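Local coordinates for MdbA protein (Corynebacterium matruchotii ATCC 14266, PDB 6BO0) that probably catalyses disulfide bond formation in exported proteins, as a thiol-disulfide oxidoreductase of the DsbA family with a thioredoxin fold, at residues Gly94-Thr99 against Trp110-Met115. Sequence-based numbering, arbitrary orientation.
Sequences GTAAYT and WNFRTM
Phe112 reaches from helix 106-118 onto helix 89-103 and lies obliquely against Ala96 and Ala97. Its CG stands anti to the backbone N (chi1 -166°), which puts the ring beside its own carbonyl carbon, reaching across to helix 89-103 while leaning toward Met115, and brings CD2, CE2 and CZ against the alanines. There Phe112 CE2 is 3.8 Å from Ala96 CB and equally near the main-chain N of Ala97, while Phe112 CD2 lies 4.0 Å from Ala97 CA and 4.1 Å from Ala97 CB. The small alanine side chains are consistent with this approach of the ring to Ala97 N and CA. One turn further along, Met115 CE sits over one face of the same ring, 3.6 Å above the plane and displaced toward the rim.

Away from this ring the pairing is loose, though the touching residues are all buried. The CA atoms of Ala97 and Arg113 come within 6.5 Å, yet the Arg113 side chain comes no nearer than 5.6 Å to residues 94-99 and runs out extended to salt bridges with Glu45 and Asp60. The whole interface buries just 116 Å².

The Phe112 contact joins helices 89-103 and 106-118, consecutive in the helical insertion of a DsbA-like thioredoxin fold. Helix 143-151 packs on Ala96 through Ile149, helix 155-172 lies against Thr95 and Tyr98, and helix 51-68 meets Trp110 and Arg113, whose partner Glu45 ends strand 39-45.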
loop_
_atom_site.group_PDB
_atom_site.type_symbol
_atom_site.label_atom_id
_atom_site.label_comp_id
_atom_site.label_asym_id
_atom_site.label_seq_id
_atom_site.Cartn_x
_atom_site.Cartn_y
_atom_site.Cartn_z
ATOM N N GLY A 94 2.282 -1.252 -7.790
ATOM C CA GLY A 94 2.540 -2.127 -6.680
ATOM C C GLY A 94 4.017 -2.404 -6.485
ATOM O O GLY A 94 4.518 -2.400 -5.357
ATOM N N THR A 95 4.744 -2.629 -7.584
ATOM C CA THR A 95 6.190 -2.842 -7.488
ATOM C C THR A 95 6.884 -1.628 -6.905
ATOM O O THR A 95 7.784 -1.735 -6.074
ATOM C CB THR A 95 6.758 -3.197 -8.878
ATOM O OG1 THR A 95 6.258 -4.465 -9.284
ATOM C CG2 THR A 95 8.266 -3.291 -8.850
ATOM N N ALA A 96 6.513 -0.449 -7.396
ATOM C CA ALA A 96 7.137 0.762 -6.883
ATOM C C ALA A 96 6.905 0.934 -5.383
ATOM O O ALA A 96 7.849 1.189 -4.634
ATOM C CB ALA A 96 6.620 1.981 -7.626
ATOM N N ALA A 97 5.655 0.785 -4.946
ATOM C CA ALA A 97 5.351 0.938 -3.536
ATOM C C ALA A 97 6.044 -0.125 -2.687
ATOM O O ALA A 97 6.523 0.169 -1.582
ATOM C CB ALA A 97 3.855 0.914 -3.309
ATOM N N TYR A 98 6.123 -1.354 -3.208
ATOM C CA TYR A 98 6.779 -2.455 -2.504
ATOM C C TYR A 98 8.257 -2.193 -2.317
ATOM O O TYR A 98 8.837 -2.494 -1.274
ATOM C CB TYR A 98 6.554 -3.769 -3.264
ATOM C CG TYR A 98 7.283 -4.943 -2.697
ATOM C CD1 TYR A 98 6.796 -5.621 -1.593
ATOM C CD2 TYR A 98 8.485 -5.369 -3.256
ATOM C CE1 TYR A 98 7.492 -6.683 -1.041
ATOM C CE2 TYR A 98 9.179 -6.425 -2.713
ATOM C CZ TYR A 98 8.666 -7.084 -1.604
ATOM O OH TYR A 98 9.360 -8.153 -1.079
ATOM N N THR A 99 8.878 -1.635 -3.338
ATOM C CA THR A 99 10.301 -1.301 -3.293
ATOM C C THR A 99 10.574 -0.304 -2.167
ATOM O O THR A 99 11.541 -0.441 -1.397
ATOM C CB THR A 99 10.762 -0.710 -4.639
ATOM O OG1 THR A 99 10.487 -1.631 -5.691
ATOM C CG2 THR A 99 12.242 -0.399 -4.636
ATOM N N TRP A 110 4.302 5.589 3.233
ATOM C CA TRP A 110 2.960 6.056 3.531
ATOM C C TRP A 110 2.510 7.132 2.549
ATOM O O TRP A 110 1.399 7.083 2.003
ATOM C CB TRP A 110 2.932 6.597 4.966
ATOM C CG TRP A 110 1.610 7.100 5.374
ATOM C CD1 TRP A 110 1.154 8.387 5.297
ATOM C CD2 TRP A 110 0.526 6.332 5.869
ATOM N NE1 TRP A 110 -0.144 8.470 5.731
ATOM C CE2 TRP A 110 -0.550 7.219 6.092
ATOM C CE3 TRP A 110 0.356 4.988 6.165
ATOM C CZ2 TRP A 110 -1.766 6.785 6.583
ATOM C CZ3 TRP A 110 -0.860 4.573 6.660
ATOM C CH2 TRP A 110 -1.890 5.465 6.862
ATOM N N ASN A 111 3.373 8.112 2.331
ATOM C CA ASN A 111 3.036 9.190 1.418
ATOM C C ASN A 111 2.915 8.724 -0.039
ATOM O O ASN A 111 2.040 9.187 -0.776
ATOM C CB ASN A 111 4.015 10.354 1.552
ATOM C CG ASN A 111 3.800 11.142 2.816
ATOM O OD1 ASN A 111 2.685 11.559 3.095
ATOM N ND2 ASN A 111 4.850 11.324 3.603
ATOM N N PHE A 112 3.763 7.781 -0.448
ATOM C CA PHE A 112 3.698 7.238 -1.800
ATOM C C PHE A 112 2.414 6.439 -2.005
ATOM O O PHE A 112 1.758 6.570 -3.039
ATOM C CB PHE A 112 4.937 6.401 -2.082
ATOM C CG PHE A 112 5.147 6.072 -3.532
ATOM C CD1 PHE A 112 5.771 6.964 -4.367
ATOM C CD2 PHE A 112 4.742 4.859 -4.054
ATOM C CE1 PHE A 112 5.997 6.663 -5.699
ATOM C CE2 PHE A 112 5.001 4.533 -5.379
ATOM C CZ PHE A 112 5.615 5.455 -6.192
ATOM N N ARG A 113 2.047 5.637 -1.010
ATOM C CA ARG A 113 0.790 4.883 -1.095
ATOM C C ARG A 113 -0.397 5.833 -1.193
ATOM O O ARG A 113 -1.313 5.617 -1.997
ATOM C CB ARG A 113 0.649 3.935 0.096
ATOM C CG ARG A 113 -0.694 3.248 0.179
ATOM C CD ARG A 113 -0.772 2.229 1.289
ATOM N NE ARG A 113 -2.129 1.686 1.410
ATOM C CZ ARG A 113 -3.117 2.241 2.102
ATOM N NH1 ARG A 113 -2.926 3.338 2.808
ATOM N NH2 ARG A 113 -4.324 1.697 2.060
ATOM N N THR A 114 -0.407 6.862 -0.359
ATOM C CA THR A 114 -1.479 7.856 -0.410
ATOM C C THR A 114 -1.560 8.495 -1.792
ATOM O O THR A 114 -2.644 8.651 -2.366
ATOM C CB THR A 114 -1.316 8.922 0.664
ATOM O OG1 THR A 114 -1.363 8.300 1.952
ATOM C CG2 THR A 114 -2.411 9.992 0.558
ATOM N N MET A 115 -0.412 8.884 -2.321
ATOM C CA MET A 115 -0.368 9.480 -3.636
ATOM C C MET A 115 -0.940 8.541 -4.695
ATOM O O MET A 115 -1.749 8.941 -5.518
ATOM C CB MET A 115 1.071 9.919 -3.938
ATOM C CG MET A 115 1.293 10.506 -5.317
ATOM S SD MET A 115 1.428 9.336 -6.658
ATOM C CE MET A 115 2.946 8.476 -6.232
#